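Long-range contacts in Rho GTPase activating protein 15 (Homo sapiens, PDB 3BYI), which switches Rho-type GTPases such as RAC1 to their inactive GDP-bound state by stimulating GTP hydrolysis, here represented by its RhoGAP domain: residues F175-L180 with V194-I199; P104-P109 with L179-N184; D17-S22 with N74-L79. All blocks are in the same frame, centred on the assembly; numbering follows the deposited sequence.

In the fold
Interactions 1 and 2 form one continuous assembly, their centres about 9 Å apart, because Leu179 and Leu180 of helix 168-180 serve both. Gln196 of interaction 1 also reaches the 179-184 segment of interaction 2: its OE1 lies 2.9 Å from Ala182 N and its NE2 2.8 Å from Glu183 OE1, both probable hydrogen bonds. Interaction 3 lies across the domain, its centre about 26 Å from that of interaction 1, yet it brushes interaction 2 where Ser22 O lies 3.2 Å from Pro104 CD. Arg58, the predicted arginine finger, has its side chain about 11 Å from that of Pro177 in interaction 1, which therefore lies near the finger but not against it.

Interaction 1 (F175-L180 with V194-I199); sequences FGPTLL and VYQNQI
Two helices of the all-helical RhoGAP domain, 168-180 and 189-205, cross almost perpendicularly where Gly176 meets Gln196 and Asn197. The axes of the two short segments come within 8.0 Å at an angle of 95°, and Gly176 CA approaches Asn197 CA to 4.4 Å. Glycine suits this place because a beta carbon would run into Asn197 OD1, which instead lies 3.6 Å from Gly176 CA. The same oxygen also rests against CD of the Pro177 ring, at the point where the missing N-H of Pro177 interrupts the helical bonding and kinks the helix.

Gln196 fills the space beside the glycine. Its CG sits between the backbone N and the carbonyl carbon (chi1 68°), and the chain then runs out extended, so that its flank lies along the Gly176 carbonyl and its NE2 comes over the backbone of Pro177, 3.6 Å from Pro177 CA. Gln196 OE1 and Gly176 O, both acceptors, are neighbours without a bond. The amide finds its partners farther on: OE1 accepts from Ala182 N and NE2 donates to Glu183 OE1, so both ends of this buried polar group are satisfied. Replacing Gln196 by an alanine would probably leave Ala182 N and the Glu183 carboxylate without these mates and open a gap beside Gly176 and Pro177.

Leu180 runs past Gln196 in the opposite direction, with its CB 3.8 Å from Gln196 CB and its CD1 3.6 Å from Gln196 O. Its other methyl, CD2, meets Ile199 CD1 at 3.8 Å, an apolar pair beside Phe108 and helix 110-120. This near-perpendicular crossing at Gly176, with Leu180 and Ile199 paired beside it, is part of the all-helical RhoGAP fold.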
loop_
_atom_site.group_PDB
_atom_site.type_symbol
_atom_site.label_atom_id
_atom_site.label_comp_id
_atom_site.label_asym_id
_atom_site.label_seq_id
_atom_site.Cartn_x
_atom_site.Cartn_y
_atom_site.Cartn_z
ATOM N N PHE A 175 4.269 -5.912 -3.377
ATOM C CA PHE A 175 2.998 -5.174 -3.387
ATOM C C PHE A 175 1.807 -5.950 -3.913
ATOM O O PHE A 175 0.676 -5.546 -3.682
ATOM C CB PHE A 175 3.167 -3.809 -4.088
ATOM C CG PHE A 175 3.870 -2.827 -3.246
ATOM C CD1 PHE A 175 5.237 -2.624 -3.379
ATOM C CD2 PHE A 175 3.197 -2.185 -2.220
ATOM C CE1 PHE A 175 5.871 -1.738 -2.540
ATOM C CE2 PHE A 175 3.830 -1.333 -1.374
ATOM C CZ PHE A 175 5.166 -1.092 -1.544
ATOM N N GLY A 176 2.069 -7.052 -4.608
ATOM C CA GLY A 176 1.012 -7.916 -5.092
ATOM C C GLY A 176 0.130 -8.403 -3.973
ATOM O O GLY A 176 -1.050 -8.116 -3.949
ATOM N N PRO A 177 0.714 -9.156 -3.043
ATOM C CA PRO A 177 -0.011 -9.615 -1.868
ATOM C C PRO A 177 -0.512 -8.477 -0.963
ATOM O O PRO A 177 -1.556 -8.620 -0.357
ATOM C CB PRO A 177 1.034 -10.470 -1.128
ATOM C CG PRO A 177 2.075 -10.781 -2.123
ATOM C CD PRO A 177 2.093 -9.663 -3.087
ATOM N N THR A 178 0.256 -7.391 -0.863
ATOM C CA THR A 178 -0.063 -6.262 0.012
ATOM C C THR A 178 -1.331 -5.509 -0.456
ATOM O O THR A 178 -2.125 -5.084 0.361
ATOM C CB THR A 178 1.209 -5.314 0.110
ATOM O OG1 THR A 178 2.253 -5.975 0.846
ATOM C CG2 THR A 178 0.932 -4.017 0.780
ATOM N N LEU A 179 -1.507 -5.385 -1.768
ATOM C CA LEU A 179 -2.531 -4.520 -2.349
ATOM C C LEU A 179 -3.735 -5.277 -2.908
ATOM O O LEU A 179 -4.828 -4.719 -3.006
ATOM C CB LEU A 179 -1.881 -3.635 -3.426
ATOM C CG LEU A 179 -0.695 -2.745 -2.957
ATOM C CD1 LEU A 179 -0.181 -1.977 -4.084
ATOM C CD2 LEU A 179 -1.089 -1.783 -1.890
ATOM N N LEU A 180 -3.539 -6.542 -3.277
ATOM C CA LEU A 180 -4.604 -7.362 -3.853
ATOM C C LEU A 180 -5.034 -8.527 -2.943
ATOM O O LEU A 180 -6.200 -8.966 -2.972
ATOM C CB LEU A 180 -4.170 -7.887 -5.215
ATOM C CG LEU A 180 -4.013 -6.817 -6.305
ATOM C CD1 LEU A 180 -2.558 -6.433 -6.687
ATOM C CD2 LEU A 180 -4.763 -7.272 -7.514
ATOM N N VAL A 194 0.591 -15.341 -8.943
ATOM C CA VAL A 194 1.057 -14.785 -10.216
ATOM C C VAL A 194 0.132 -13.673 -10.713
ATOM O O VAL A 194 0.596 -12.660 -11.221
ATOM C CB VAL A 194 1.222 -15.876 -11.293
ATOM C CG1 VAL A 194 1.849 -15.311 -12.598
ATOM C CG2 VAL A 194 2.132 -16.985 -10.730
ATOM N N TYR A 195 -1.173 -13.875 -10.598
ATOM C CA TYR A 195 -2.141 -12.893 -11.068
ATOM C C TYR A 195 -1.890 -11.539 -10.422
ATOM O O TYR A 195 -1.830 -10.518 -11.095
ATOM C CB TYR A 195 -3.550 -13.295 -10.716
ATOM C CG TYR A 195 -4.190 -14.373 -11.548
ATOM C CD1 TYR A 195 -3.621 -14.843 -12.727
ATOM C CD2 TYR A 195 -5.425 -14.888 -11.158
ATOM C CE1 TYR A 195 -4.258 -15.834 -13.478
ATOM C CE2 TYR A 195 -6.059 -15.870 -11.891
ATOM C CZ TYR A 195 -5.489 -16.338 -13.051
ATOM O OH TYR A 195 -6.169 -17.306 -13.757
ATOM N N GLN A 196 -1.783 -11.530 -9.106
ATOM C CA GLN A 196 -1.666 -10.290 -8.404
ATOM C C GLN A 196 -0.321 -9.591 -8.609
ATOM O O GLN A 196 -0.276 -8.367 -8.740
ATOM C CB GLN A 196 -1.957 -10.491 -6.934
ATOM C CG GLN A 196 -0.957 -11.289 -6.168
ATOM C CD GLN A 196 -1.499 -11.627 -4.800
ATOM O OE1 GLN A 196 -2.564 -11.149 -4.424
ATOM N NE2 GLN A 196 -0.776 -12.436 -4.048
ATOM N N ASN A 197 0.765 -10.353 -8.660
ATOM C CA ASN A 197 2.071 -9.786 -8.959
ATOM C C ASN A 197 2.143 -9.208 -10.389
ATOM O O ASN A 197 2.757 -8.164 -10.621
ATOM C CB ASN A 197 3.144 -10.851 -8.789
ATOM C CG ASN A 197 3.316 -11.236 -7.341
ATOM O OD1 ASN A 197 2.521 -10.836 -6.514
ATOM N ND2 ASN A 197 4.339 -12.019 -7.031
ATOM N N GLN A 198 1.506 -9.882 -11.338
ATOM C CA GLN A 198 1.462 -9.378 -12.693
ATOM C C GLN A 198 0.655 -8.102 -12.791
ATOM O O GLN A 198 1.021 -7.213 -13.554
ATOM C CB GLN A 198 0.915 -10.420 -13.663
ATOM C CG GLN A 198 1.926 -11.517 -14.022
ATOM C CD GLN A 198 3.229 -10.969 -14.516
ATOM O OE1 GLN A 198 4.251 -11.012 -13.808
ATOM N NE2 GLN A 198 3.204 -10.415 -15.734
ATOM N N ILE A 199 -0.444 -8.008 -12.041
ATOM C CA ILE A 199 -1.264 -6.795 -12.035
ATOM C C ILE A 199 -0.472 -5.654 -11.428
ATOM O O ILE A 199 -0.461 -4.536 -11.951
ATOM C CB ILE A 199 -2.593 -6.948 -11.235
ATOM C CG1 ILE A 199 -3.552 -7.937 -11.928
ATOM C CG2 ILE A 199 -3.276 -5.594 -11.105
ATOM C CD1 ILE A 199 -4.489 -8.654 -11.000
#

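Interaction 2 (P104-P109 with L179-N184); sequences PEPLFP and LLRAEN
Leu180 lies over one face of the Phe108 ring, with its branch carbon doing the touching. Leu180 CG is 3.8 Å from the ring centroid and 24° off the normal, a CH-pi contact displaced toward the CG side of the ring. The two methyls spread over opposite flanks, CD1 toward Phe108 CD1 and CE1, CD2 toward Phe108 CD2. Leu179 adds its CB, 3.8 Å from Phe108 CE1. Its CD2 also meets Leu107 CD2 at 3.9 Å, the two leucines running alongside each other in the same sense. Flat and branched hydrocarbon groups suit this buried centre, since a ring face offers a broad surface for a leucine fork.

Next comes the backbone. Phe108 N donates to Leu179 O over 3.0 Å, almost straight at 167°, and this oxygen also lies at the edge of the Phe108 ring. The neighbouring amide, Leu107 N, is close to the same oxygen but poorly angled for a bond. A water bridges Phe108 O and Leu180 O, donating to both through unusually short bonds.

At the polar edge Pro106, lacking an N-H of its own, serves as an apolar plate: its CB packs 3.4 Å from Leu179 O, and its CD lies over a face of the Arg181 guanidinium, 3.7 Å from NH1. The arginine chain bends at chi3 (-66°) to bring the group there. Pro104 O makes a close approach at the guanidinium edge, 3.5 Å from Arg181 NH1; the hydrogen bond is that of NH2 to Leu103 O.

The loop between helices 89-102 and 110-120 is thus clasped to the last turn of helix 168-180 and the residues after it. Phe116 meets Phe108 edge-to-face, Met147 of helix 141-159 touches Leu107 and Phe108, and Ile199 and Met203 of helix 189-205 also touch the Phe108 side chain.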
loop_
_atom_site.group_PDB
_atom_site.type_symbol
_atom_site.label_atom_id
_atom_site.label_comp_id
_atom_site.label_asym_id
_atom_site.label_seq_id
_atom_site.Cartn_x
_atom_site.Cartn_y
_atom_site.Cartn_z
ATOM N N PRO A 104 -9.429 -3.379 6.162
ATOM C CA PRO A 104 -10.343 -4.528 6.134
ATOM C C PRO A 104 -10.620 -5.096 4.736
ATOM O O PRO A 104 -11.001 -6.251 4.613
ATOM C CB PRO A 104 -11.643 -3.984 6.749
ATOM C CG PRO A 104 -11.547 -2.527 6.627
ATOM C CD PRO A 104 -10.082 -2.180 6.699
ATOM N N GLU A 105 -10.531 -4.252 3.714
ATOM C CA GLU A 105 -10.660 -4.676 2.333
ATOM C C GLU A 105 -9.358 -4.190 1.688
ATOM O O GLU A 105 -8.846 -3.120 2.049
ATOM C CB GLU A 105 -11.887 -4.046 1.671
ATOM C CG GLU A 105 -12.190 -4.617 0.281
ATOM C CD GLU A 105 -13.310 -3.885 -0.476
ATOM O OE1 GLU A 105 -13.644 -2.714 -0.149
ATOM O OE2 GLU A 105 -13.855 -4.504 -1.424
ATOM N N PRO A 106 -8.771 -5.001 0.792
ATOM C CA PRO A 106 -7.574 -4.515 0.106
ATOM C C PRO A 106 -7.777 -3.286 -0.795
ATOM O O PRO A 106 -8.891 -2.990 -1.214
ATOM C CB PRO A 106 -7.078 -5.759 -0.690
ATOM C CG PRO A 106 -8.153 -6.777 -0.607
ATOM C CD PRO A 106 -9.110 -6.400 0.466
ATOM N N LEU A 107 -6.671 -2.593 -1.108
ATOM C CA LEU A 107 -6.711 -1.430 -1.998
ATOM C C LEU A 107 -7.431 -1.754 -3.310
ATOM O O LEU A 107 -8.196 -0.944 -3.826
ATOM C CB LEU A 107 -5.299 -0.916 -2.292
ATOM C CG LEU A 107 -5.146 0.383 -3.118
ATOM C CD1 LEU A 107 -5.882 1.538 -2.474
ATOM C CD2 LEU A 107 -3.646 0.736 -3.352
ATOM N N PHE A 108 -7.144 -2.933 -3.838
ATOM C CA PHE A 108 -7.841 -3.456 -4.998
ATOM C C PHE A 108 -9.066 -4.187 -4.470
ATOM O O PHE A 108 -8.913 -5.280 -3.872
ATOM C CB PHE A 108 -6.933 -4.452 -5.741
ATOM C CG PHE A 108 -5.826 -3.801 -6.511
ATOM C CD1 PHE A 108 -4.726 -3.239 -5.853
ATOM C CD2 PHE A 108 -5.872 -3.752 -7.884
ATOM C CE1 PHE A 108 -3.706 -2.642 -6.555
ATOM C CE2 PHE A 108 -4.865 -3.142 -8.596
ATOM C CZ PHE A 108 -3.772 -2.597 -7.939
ATOM N N PRO A 109 -10.276 -3.611 -4.658
ATOM C CA PRO A 109 -11.404 -4.290 -4.062
ATOM C C PRO A 109 -11.612 -5.702 -4.612
ATOM O O PRO A 109 -11.403 -5.973 -5.802
ATOM C CB PRO A 109 -12.599 -3.367 -4.388
ATOM C CG PRO A 109 -11.958 -2.012 -4.712
ATOM C CD PRO A 109 -10.696 -2.395 -5.385
ATOM N N LEU A 179 -1.507 -5.385 -1.768
ATOM C CA LEU A 179 -2.531 -4.520 -2.349
ATOM C C LEU A 179 -3.735 -5.277 -2.908
ATOM O O LEU A 179 -4.828 -4.719 -3.006
ATOM C CB LEU A 179 -1.881 -3.635 -3.426
ATOM C CG LEU A 179 -0.695 -2.745 -2.957
ATOM C CD1 LEU A 179 -0.181 -1.977 -4.084
ATOM C CD2 LEU A 179 -1.089 -1.783 -1.890
ATOM N N LEU A 180 -3.539 -6.542 -3.277
ATOM C CA LEU A 180 -4.604 -7.362 -3.853
ATOM C C LEU A 180 -5.034 -8.527 -2.943
ATOM O O LEU A 180 -6.200 -8.966 -2.972
ATOM C CB LEU A 180 -4.170 -7.887 -5.215
ATOM C CG LEU A 180 -4.013 -6.817 -6.305
ATOM C CD1 LEU A 180 -2.558 -6.433 -6.687
ATOM C CD2 LEU A 180 -4.763 -7.272 -7.514
ATOM N N ARG A 181 -4.118 -9.035 -2.123
ATOM C CA ARG A 181 -4.513 -10.014 -1.081
ATOM C C ARG A 181 -5.338 -11.180 -1.653
ATOM O O ARG A 181 -6.299 -11.635 -1.050
ATOM C CB ARG A 181 -5.315 -9.295 0.019
ATOM C CG ARG A 181 -5.428 -10.002 1.373
ATOM C CD ARG A 181 -6.363 -9.215 2.310
ATOM N NE ARG A 181 -5.806 -7.923 2.671
ATOM C CZ ARG A 181 -6.435 -6.978 3.367
ATOM N NH1 ARG A 181 -7.672 -7.176 3.808
ATOM N NH2 ARG A 181 -5.806 -5.830 3.627
ATOM N N ALA A 182 -4.915 -11.678 -2.811
ATOM C CA ALA A 182 -5.706 -12.635 -3.599
ATOM C C ALA A 182 -5.340 -14.089 -3.366
ATOM O O ALA A 182 -5.968 -14.965 -3.949
ATOM C CB ALA A 182 -5.597 -12.296 -5.097
ATOM N N GLU A 183 -4.346 -14.335 -2.505
ATOM C CA GLU A 183 -3.770 -15.688 -2.260
ATOM C C GLU A 183 -4.868 -16.700 -1.998
ATOM O O GLU A 183 -4.914 -17.783 -2.632
ATOM C CB GLU A 183 -2.831 -15.733 -1.024
ATOM C CG GLU A 183 -1.591 -14.860 -1.023
ATOM C CD GLU A 183 -1.919 -13.409 -0.749
ATOM O OE1 GLU A 183 -2.352 -12.720 -1.696
ATOM O OE2 GLU A 183 -1.764 -12.965 0.400
ATOM N N ASN A 184 -5.746 -16.321 -1.057
ATOM C CA ASN A 184 -6.769 -17.217 -0.515
ATOM C C ASN A 184 -8.131 -17.181 -1.214
ATOM O O ASN A 184 -8.987 -18.016 -0.900
ATOM C CB ASN A 184 -6.976 -16.950 0.984
ATOM C CG ASN A 184 -7.587 -18.148 1.721
ATOM O OD1 ASN A 184 -7.465 -19.297 1.276
ATOM N ND2 ASN A 184 -8.240 -17.879 2.850
HETATM O O HOH W 1 -8.029 -7.631 -4.271
#

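Interaction 3 (D17-S22 with N74-L79); sequences DQIFGS and NQEEKL
Asn74, in the last turn of helix 63-74, which a Schellman motif at Glu76 closes, reaches across to Ile19 and Phe20, which begin a type II beta turn running from Ile19 to Ser22. Its side-chain amide oxygen, OD1, is gripped by two backbone N-H groups. Phe20 N donates to Asn74 OD1 over 2.8 Å, nearly straight at 169° and in the carbonyl plane on a lone pair, while Ile19 N donates to the same oxygen over 2.9 Å, tilted from that plane. An asparagine suits this spot because its short chain presents an amide oxygen to consecutive peptide N-H groups. OD1 also sits at the edge of the Phe20 ring. At the other end of the amide, Asn74 ND2 approaches Asp17 OD1 to 3.3 Å, too poorly aligned for a bond, the carboxylate standing almost perpendicular to the amide. The backbone O of Asn74, meanwhile, lies 3.4 Å from Gln18 CB.

Gln75 follows, its OE1 taking a hydrogen bond of 2.9 Å from a water that in turn accepts weakly from Asp17 N. Its amide is held further by Lys16 N and Leu14 O, tying it to the residues just before the turn.

Glu76 is the residue of positive phi that ends the helix. Its chain runs extended beyond CG (chi2 170°), bringing the carboxylate obliquely across Gln18, its plane 26° from that of the glutamine amide. The approach is tight, with Glu76 OE2 3.0 Å from Gln18 CG, and the same oxygen lies 4.1 Å from Ile19 CD1. A glutamate fits between two basic partners here, for its charge is met by salt bridges of OE1 with Lys16 NZ and of OE2 with Arg30 NE.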
loop_
_atom_site.group_PDB
_atom_site.type_symbol
_atom_site.label_atom_id
_atom_site.label_comp_id
_atom_site.label_asym_id
_atom_site.label_seq_id
_atom_site.Cartn_x
_atom_site.Cartn_y
_atom_site.Cartn_z
ATOM N N ASP A 17 -7.395 3.279 18.433
ATOM C CA ASP A 17 -7.415 2.346 17.266
ATOM C C ASP A 17 -8.085 2.963 16.038
ATOM O O ASP A 17 -8.822 2.299 15.295
ATOM C CB ASP A 17 -8.111 1.030 17.592
ATOM C CG ASP A 17 -7.156 -0.079 17.945
ATOM O OD1 ASP A 17 -6.040 -0.102 17.422
ATOM O OD2 ASP A 17 -7.560 -0.965 18.725
ATOM N N GLN A 18 -7.792 4.236 15.826
ATOM C CA GLN A 18 -8.548 5.066 14.916
ATOM C C GLN A 18 -8.295 4.756 13.427
ATOM O O GLN A 18 -9.245 4.734 12.662
ATOM C CB GLN A 18 -8.244 6.535 15.224
ATOM C CG GLN A 18 -9.255 7.495 14.633
ATOM C CD GLN A 18 -10.660 7.254 15.150
ATOM O OE1 GLN A 18 -10.895 7.293 16.350
ATOM N NE2 GLN A 18 -11.597 6.995 14.243
ATOM N N ILE A 19 -7.037 4.511 13.033
ATOM C CA ILE A 19 -6.640 4.512 11.606
ATOM C C ILE A 19 -6.426 3.116 11.047
ATOM O O ILE A 19 -6.978 2.750 10.004
ATOM C CB ILE A 19 -5.344 5.340 11.358
ATOM C CG1 ILE A 19 -5.454 6.767 11.926
ATOM C CG2 ILE A 19 -5.027 5.413 9.869
ATOM C CD1 ILE A 19 -6.541 7.598 11.316
ATOM N N PHE A 20 -5.570 2.351 11.710
ATOM C CA PHE A 20 -5.191 1.041 11.199
ATOM C C PHE A 20 -6.383 0.119 11.441
ATOM O O PHE A 20 -6.988 0.172 12.517
ATOM C CB PHE A 20 -3.944 0.510 11.885
ATOM C CG PHE A 20 -2.650 1.091 11.362
ATOM C CD1 PHE A 20 -2.361 2.446 11.504
ATOM C CD2 PHE A 20 -1.696 0.277 10.770
ATOM C CE1 PHE A 20 -1.133 2.980 11.022
ATOM C CE2 PHE A 20 -0.462 0.823 10.317
ATOM C CZ PHE A 20 -0.208 2.165 10.451
ATOM N N GLY A 21 -6.724 -0.675 10.420
ATOM C CA GLY A 21 -7.829 -1.617 10.482
ATOM C C GLY A 21 -9.180 -1.046 10.087
ATOM O O GLY A 21 -10.177 -1.762 10.141
ATOM N N SER A 22 -9.237 0.253 9.768
ATOM C CA SER A 22 -10.464 0.883 9.271
ATOM C C SER A 22 -10.437 0.828 7.751
ATOM O O SER A 22 -9.366 0.909 7.140
ATOM C CB SER A 22 -10.587 2.350 9.733
ATOM O OG SER A 22 -10.633 2.474 11.145
ATOM N N ASN A 74 -2.451 5.662 15.421
ATOM C CA ASN A 74 -3.766 5.304 15.921
ATOM C C ASN A 74 -4.254 6.233 17.048
ATOM O O ASN A 74 -5.455 6.536 17.132
ATOM C CB ASN A 74 -3.807 3.824 16.390
ATOM C CG ASN A 74 -4.235 2.851 15.292
ATOM O OD1 ASN A 74 -4.797 3.245 14.287
ATOM N ND2 ASN A 74 -3.989 1.571 15.506
ATOM N N GLN A 75 -3.320 6.671 17.902
ATOM C CA GLN A 75 -3.607 7.655 18.946
ATOM C C GLN A 75 -3.888 9.041 18.376
ATOM O O GLN A 75 -4.165 9.968 19.126
ATOM C CB GLN A 75 -2.442 7.741 19.962
ATOM C CG GLN A 75 -2.332 6.562 20.952
ATOM C CD GLN A 75 -3.585 6.367 21.799
ATOM O OE1 GLN A 75 -4.611 5.871 21.301
ATOM N NE2 GLN A 75 -3.508 6.742 23.091
ATOM N N GLU A 76 -3.829 9.166 17.051
ATOM C CA GLU A 76 -3.810 10.452 16.349
ATOM C C GLU A 76 -2.942 11.534 17.009
ATOM O O GLU A 76 -3.379 12.660 17.136
ATOM C CB GLU A 76 -5.230 10.942 16.126
ATOM C CG GLU A 76 -6.017 10.071 15.186
ATOM C CD GLU A 76 -7.506 10.399 15.146
ATOM O OE1 GLU A 76 -8.115 10.796 16.170
ATOM O OE2 GLU A 76 -8.090 10.242 14.067
ATOM N N GLU A 77 -1.723 11.161 17.406
ATOM C CA GLU A 77 -0.712 12.099 17.837
ATOM C C GLU A 77 -0.089 12.701 16.587
ATOM O O GLU A 77 -0.233 12.159 15.482
ATOM C CB GLU A 77 0.354 11.420 18.719
ATOM C CG GLU A 77 -0.220 10.638 19.924
ATOM N N LYS A 78 0.598 13.829 16.765
ATOM C CA LYS A 78 1.368 14.434 15.683
ATOM C C LYS A 78 2.558 13.522 15.347
ATOM O O LYS A 78 3.277 13.066 16.220
ATOM C CB LYS A 78 1.776 15.884 15.999
ATOM C CG LYS A 78 2.567 16.140 17.238
ATOM C CD LYS A 78 2.815 17.645 17.372
ATOM C CE LYS A 78 4.043 17.961 18.217
ATOM N NZ LYS A 78 3.680 18.569 19.529
ATOM N N LEU A 79 2.685 13.179 14.077
ATOM C CA LEU A 79 3.783 12.352 13.618
ATOM C C LEU A 79 4.772 13.248 12.867
ATOM O O LEU A 79 4.379 14.005 11.979
ATOM C CB LEU A 79 3.272 11.202 12.748
ATOM C CG LEU A 79 4.313 10.186 12.289
ATOM C CD1 LEU A 79 4.967 9.524 13.510
ATOM C CD2 LEU A 79 3.651 9.169 11.377
HETATM O O HOH W 2 -4.288 3.467 19.629
#